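Local coordinates for uncharacterized protein (Trypanosoma cruzi, PDB 6XYD) that is of unknown function but is probably a component of the paraflagellar rod and binds magnesium ions between the subunits of a tetramer, at residues V9-N14 with A79-I84; A97-R102 with T110-F115. All blocks are in the same frame, centred on the assembly; numbering follows the deposited sequence. Where two conformers were deposited one is given.

Contact 1. Residues V9-N14 with A79-I84; sequences VSATFN and AVFLTI
Phe13 and Phe81 bring the only two aromatic rings of this contact together, from opposite directions, where residues 9-13 of strand 6-13 run nearly antiparallel to residues 79-84 of helix 74-90. Their centroids lie 6.0 Å apart with planes at 70°, an oblique pairing in which Phe13 CE2 sits 3.8 Å from Phe81 CE1. The Phe13 ring is met at its edge, by Phe81 CE1 and, more loosely, by Val80 CG1, which is 4.3 Å from Phe13 CZ. Ala11 CB comes to the edge of the Phe81 ring, 3.8 Å from CE1.

The aliphatic contact is at the other end, where Val9 CG1 lies 4.0 Å from Ile84 CG2 and nearly as close to Ile84 CD1. With Val9 CG1 anti to the backbone N (chi1 176°), this methyl is the branch that reaches the helix. Ile18 of strand 17-21 touches Val9, Ala11 and Val80, and Phe114 of the second subunit packs on Phe81.

Thr83 OG1 turns back onto its own helix, donating to Val80 O (2.8 Å), while Ser10 and Thr12 point away and bond Lys112 and Thr110. Between these two segments buried hydrocarbon makes the join, through the alternate residues Val9, Ala11 and Phe13, so it rests on shape and burial, not polar pairing.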
loop_
_atom_site.group_PDB
_atom_site.type_symbol
_atom_site.label_atom_id
_atom_site.label_comp_id
_atom_site.label_asym_id
_atom_site.label_seq_id
_atom_site.Cartn_x
_atom_site.Cartn_y
_atom_site.Cartn_z
ATOM N N VAL A 9 -3.417 9.881 -7.774
ATOM C CA VAL A 9 -4.855 9.783 -8.014
ATOM C C VAL A 9 -5.476 9.376 -6.695
ATOM O O VAL A 9 -5.033 8.395 -6.084
ATOM C CB VAL A 9 -5.240 8.804 -9.154
ATOM C CG1 VAL A 9 -6.763 8.688 -9.281
ATOM C CG2 VAL A 9 -4.619 9.236 -10.483
ATOM N N SER A 10 -6.473 10.146 -6.238
ATOM C CA SER A 10 -7.144 9.873 -4.982
ATOM C C SER A 10 -8.637 9.629 -5.245
ATOM O O SER A 10 -9.275 10.360 -6.008
ATOM C CB SER A 10 -6.930 11.029 -4.010
ATOM O OG SER A 10 -7.315 10.671 -2.696
ATOM N N ALA A 11 -9.183 8.581 -4.639
ATOM C CA ALA A 11 -10.584 8.248 -4.834
ATOM C C ALA A 11 -11.256 8.077 -3.490
ATOM O O ALA A 11 -10.785 7.280 -2.674
ATOM C CB ALA A 11 -10.693 6.968 -5.641
ATOM N N THR A 12 -12.313 8.869 -3.236
ATOM C CA THR A 12 -13.100 8.818 -1.996
ATOM C C THR A 12 -14.526 8.349 -2.326
ATOM O O THR A 12 -15.083 8.751 -3.345
ATOM C CB THR A 12 -13.082 10.199 -1.280
ATOM O OG1 THR A 12 -11.746 10.502 -0.897
ATOM C CG2 THR A 12 -13.975 10.235 -0.029
ATOM N N PHE A 13 -15.085 7.493 -1.482
ATOM C CA PHE A 13 -16.450 6.950 -1.626
ATOM C C PHE A 13 -17.127 7.029 -0.238
ATOM O O PHE A 13 -16.440 6.832 0.750
ATOM C CB PHE A 13 -16.385 5.467 -2.056
ATOM C CG PHE A 13 -15.566 5.197 -3.301
ATOM C CD1 PHE A 13 -16.161 5.201 -4.557
ATOM C CD2 PHE A 13 -14.209 4.877 -3.211
ATOM C CE1 PHE A 13 -15.400 4.970 -5.715
ATOM C CE2 PHE A 13 -13.452 4.623 -4.366
ATOM C CZ PHE A 13 -14.048 4.688 -5.610
ATOM N N ASN A 14 -18.454 7.232 -0.144
ATOM C CA ASN A 14 -19.382 7.496 -1.243
ATOM C C ASN A 14 -20.051 8.861 -1.017
ATOM O O ASN A 14 -20.160 9.280 0.127
ATOM C CB ASN A 14 -20.450 6.386 -1.322
ATOM C CG ASN A 14 -20.041 5.236 -2.209
ATOM O OD1 ASN A 14 -19.774 5.406 -3.401
ATOM N ND2 ASN A 14 -19.940 4.054 -1.634
ATOM N N ALA A 79 -13.212 -2.045 -9.513
ATOM C CA ALA A 79 -13.332 -1.792 -10.952
ATOM C C ALA A 79 -12.866 -0.371 -11.314
ATOM O O ALA A 79 -12.147 -0.208 -12.296
ATOM C CB ALA A 79 -14.769 -2.032 -11.422
ATOM N N VAL A 80 -13.203 0.637 -10.473
ATOM C CA VAL A 80 -12.770 2.033 -10.687
ATOM C C VAL A 80 -11.223 2.123 -10.617
ATOM O O VAL A 80 -10.607 2.691 -11.509
ATOM C CB VAL A 80 -13.462 3.015 -9.704
ATOM C CG1 VAL A 80 -12.740 4.357 -9.654
ATOM C CG2 VAL A 80 -14.939 3.202 -10.064
ATOM N N PHE A 81 -10.614 1.522 -9.580
ATOM C CA PHE A 81 -9.142 1.515 -9.421
ATOM C C PHE A 81 -8.483 0.853 -10.618
ATOM O O PHE A 81 -7.521 1.385 -11.164
ATOM C CB PHE A 81 -8.720 0.787 -8.133
ATOM C CG PHE A 81 -9.289 1.350 -6.852
ATOM C CD1 PHE A 81 -9.570 2.714 -6.732
ATOM C CD2 PHE A 81 -9.530 0.525 -5.755
ATOM C CE1 PHE A 81 -10.107 3.231 -5.542
ATOM C CE2 PHE A 81 -10.059 1.045 -4.567
ATOM C CZ PHE A 81 -10.352 2.392 -4.475
ATOM N N LEU A 82 -9.007 -0.294 -11.029
ATOM C CA LEU A 82 -8.445 -1.034 -12.151
ATOM C C LEU A 82 -8.492 -0.224 -13.446
ATOM O O LEU A 82 -7.481 -0.153 -14.140
ATOM C CB LEU A 82 -9.163 -2.378 -12.322
ATOM C CG LEU A 82 -8.542 -3.340 -13.329
ATOM C CD1 LEU A 82 -7.079 -3.615 -13.006
ATOM C CD2 LEU A 82 -9.302 -4.637 -13.354
ATOM N N THR A 83 -9.645 0.421 -13.753
ATOM C CA THR A 83 -9.785 1.222 -14.994
ATOM C C THR A 83 -8.813 2.390 -14.986
ATOM O O THR A 83 -8.237 2.690 -16.020
ATOM C CB THR A 83 -11.227 1.720 -15.223
ATOM O OG1 THR A 83 -11.607 2.609 -14.175
ATOM C CG2 THR A 83 -12.215 0.614 -15.329
ATOM N N ILE A 84 -8.615 3.031 -13.811
ATOM C CA ILE A 84 -7.679 4.158 -13.669
ATOM C C ILE A 84 -6.253 3.671 -13.921
ATOM O O ILE A 84 -5.532 4.271 -14.702
ATOM C CB ILE A 84 -7.835 4.838 -12.279
ATOM C CG1 ILE A 84 -9.180 5.610 -12.187
ATOM C CG2 ILE A 84 -6.642 5.762 -11.953
ATOM C CD1 ILE A 84 -9.560 5.993 -10.696
#

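Contact 2. Residues A97-R102 with T110-F115; sequences ASNSIR and TTKLFF. With MG (magnesium ion), chain H; MG (magnesium ion), chain J.
Lys112 O accepts two hydrogen bonds, from Ser98 OG at 2.8 Å and Asn99 N at 3.1 Å, which reach it from opposite faces of its carbonyl plane. It belongs to a beta hairpin, strands 94-103 and 108-116, whose antiparallel ladder has Ala97-Phe114, Asn99-Lys112 and Ile101-Thr110 as hydrogen-bonded pairs. Ser98-Leu113 and Ser100-Thr111 are the non-hydrogen-bonded pairs between them.

Ser98, Ser100, Thr111 and Leu113 share one face, where Leu113 CD2 touches Ser98 OG at 3.4 Å. Asn99, Lys112 and Phe114 lie on the other face. Asn99 CG stands between its backbone N and carbonyl carbon (chi1 64°), which carries the amide over the neighbouring strand: OD1 runs beside the Lys112 chain, while ND2 reaches the edge of the Phe114 ring, 3.5 Å from CE2, with amide and ring planes 64° apart. ND2 also bonds Ser98 OG of the third subunit, and Lys112 NZ forms a salt bridge with Asp74 of that subunit.

Ser98 O and Ser100 O each bind a magnesium ion, with the equivalent carbonyls of the other three subunits; the ion at Ser98 has one further ligand. A water donates to both Asn99 OD1 (2.7 Å) and Thr110 O.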
loop_
_atom_site.group_PDB
_atom_site.type_symbol
_atom_site.label_atom_id
_atom_site.label_comp_id
_atom_site.label_asym_id
_atom_site.label_seq_id
_atom_site.Cartn_x
_atom_site.Cartn_y
_atom_site.Cartn_z
ATOM N N ALA A 97 2.782 2.594 -5.943
ATOM C CA ALA A 97 2.329 2.401 -4.565
ATOM C C ALA A 97 0.879 2.812 -4.426
ATOM O O ALA A 97 0.366 3.575 -5.251
ATOM C CB ALA A 97 3.188 3.240 -3.618
ATOM N N SER A 98 0.247 2.381 -3.332
ATOM C CA SER A 98 -1.129 2.757 -3.005
ATOM C C SER A 98 -1.266 2.787 -1.481
ATOM O O SER A 98 -0.439 2.199 -0.776
ATOM C CB SER A 98 -2.113 1.724 -3.589
ATOM O OG SER A 98 -3.458 2.119 -3.333
ATOM N N ASN A 99 -2.304 3.466 -0.975
ATOM C CA ASN A 99 -2.655 3.394 0.425
ATOM C C ASN A 99 -4.131 3.694 0.536
ATOM O O ASN A 99 -4.733 4.220 -0.420
ATOM C CB ASN A 99 -1.773 4.313 1.303
ATOM C CG ASN A 99 -1.933 5.783 0.998
ATOM O OD1 ASN A 99 -3.043 6.311 0.955
ATOM N ND2 ASN A 99 -0.826 6.472 0.818
ATOM N N SER A 100 -4.726 3.382 1.674
ATOM C CA SER A 100 -6.148 3.616 1.878
ATOM C C SER A 100 -6.460 3.779 3.346
ATOM O O SER A 100 -5.762 3.205 4.189
ATOM C CB SER A 100 -6.962 2.452 1.313
ATOM O OG SER A 100 -8.332 2.792 1.191
ATOM N N ILE A 101 -7.511 4.559 3.651
ATOM C CA ILE A 101 -8.009 4.762 5.018
ATOM C C ILE A 101 -9.511 4.746 4.977
ATOM O O ILE A 101 -10.102 5.104 3.950
ATOM C CB ILE A 101 -7.500 6.075 5.685
ATOM C CG1 ILE A 101 -7.907 7.353 4.869
ATOM C CG2 ILE A 101 -5.999 6.023 5.967
ATOM C CD1 ILE A 101 -7.651 8.701 5.613
ATOM N N ARG A 102 -10.141 4.365 6.093
ATOM C CA ARG A 102 -11.579 4.489 6.241
ATOM C C ARG A 102 -11.843 5.377 7.448
ATOM O O ARG A 102 -11.237 5.178 8.505
ATOM C CB ARG A 102 -12.286 3.135 6.370
ATOM C CG ARG A 102 -13.822 3.287 6.321
ATOM C CD ARG A 102 -14.580 1.993 6.475
ATOM N NE ARG A 102 -16.032 2.226 6.433
ATOM C CZ ARG A 102 -16.771 2.558 7.492
ATOM N NH1 ARG A 102 -16.210 2.679 8.691
ATOM N NH2 ARG A 102 -18.076 2.758 7.361
ATOM N N THR A 110 -10.935 6.525 1.543
ATOM C CA THR A 110 -10.113 7.255 0.599
ATOM C C THR A 110 -8.912 6.387 0.250
ATOM O O THR A 110 -8.203 5.930 1.148
ATOM C CB THR A 110 -9.654 8.612 1.204
ATOM O OG1 THR A 110 -10.801 9.443 1.453
ATOM C CG2 THR A 110 -8.682 9.368 0.278
ATOM N N THR A 111 -8.658 6.219 -1.041
ATOM C CA THR A 111 -7.554 5.424 -1.577
ATOM C C THR A 111 -6.711 6.304 -2.471
ATOM O O THR A 111 -7.250 7.040 -3.318
ATOM C CB THR A 111 -8.102 4.228 -2.352
ATOM O OG1 THR A 111 -8.878 3.428 -1.465
ATOM C CG2 THR A 111 -6.980 3.378 -3.030
ATOM N N LYS A 112 -5.394 6.237 -2.285
ATOM C CA LYS A 112 -4.455 6.966 -3.119
ATOM C C LYS A 112 -3.635 6.010 -3.956
ATOM O O LYS A 112 -3.261 4.922 -3.488
ATOM C CB LYS A 112 -3.570 7.914 -2.301
ATOM C CG LYS A 112 -4.421 9.009 -1.621
ATOM C CD LYS A 112 -3.634 9.948 -0.778
ATOM C CE LYS A 112 -4.558 10.803 0.064
ATOM N NZ LYS A 112 -5.420 11.647 -0.796
ATOM N N LEU A 113 -3.397 6.388 -5.202
ATOM C CA LEU A 113 -2.605 5.602 -6.143
ATOM C C LEU A 113 -1.498 6.508 -6.660
ATOM O O LEU A 113 -1.776 7.633 -7.106
ATOM C CB LEU A 113 -3.493 5.118 -7.313
ATOM C CG LEU A 113 -4.647 4.168 -6.954
ATOM C CD1 LEU A 113 -5.661 4.078 -8.099
ATOM C CD2 LEU A 113 -4.125 2.775 -6.633
ATOM N N PHE A 114 -0.243 6.056 -6.542
ATOM C CA PHE A 114 0.922 6.853 -6.937
ATOM C C PHE A 114 1.566 6.282 -8.176
ATOM O O PHE A 114 1.871 5.077 -8.226
ATOM C CB PHE A 114 1.939 6.949 -5.793
ATOM C CG PHE A 114 1.378 7.562 -4.538
ATOM C CD1 PHE A 114 1.279 8.944 -4.404
ATOM C CD2 PHE A 114 0.954 6.762 -3.482
ATOM C CE1 PHE A 114 0.766 9.513 -3.233
ATOM C CE2 PHE A 114 0.414 7.336 -2.325
ATOM C CZ PHE A 114 0.337 8.703 -2.208
ATOM N N PHE A 115 1.817 7.150 -9.163
ATOM C CA PHE A 115 2.370 6.734 -10.443
ATOM C C PHE A 115 3.636 7.504 -10.770
ATOM O O PHE A 115 3.783 8.653 -10.381
ATOM C CB PHE A 115 1.342 6.952 -11.568
ATOM C CG PHE A 115 0.025 6.238 -11.356
ATOM C CD1 PHE A 115 -0.982 6.817 -10.592
ATOM C CD2 PHE A 115 -0.220 5.002 -11.954
ATOM C CE1 PHE A 115 -2.198 6.150 -10.394
ATOM C CE2 PHE A 115 -1.429 4.332 -11.753
ATOM C CZ PHE A 115 -2.418 4.914 -10.986
HETATM MG MG MG H . 0.368 0.241 -0.020
HETATM MG MG MG J . -4.766 1.434 5.351
HETATM O O HOH W 1 -5.545 7.317 1.454
#

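Overall arrangement
Contacts 1 and 2 meet through neighbouring strands of one antiparallel sheet, their centres about 9 Å apart. Strand 108-116 lies between strand 6-13 and strand 94-103, outermost within the chain; Val9 O and Leu113 N, 2.7 Å apart, probably form one of the joining hydrogen bonds, and Thr12 OG1 and Thr110 OG1 another at 2.7 Å. Phe81 of the helix also packs against contact 2, its CZ 3.5 Å from Thr111 OG1. Contact 1 thus covers the sheet with helix 74-90, whereas contact 2 carries the magnesium-binding strand where the four subunits meet. The side chain of Phe81 remains about 11 Å from a bound magnesium ion.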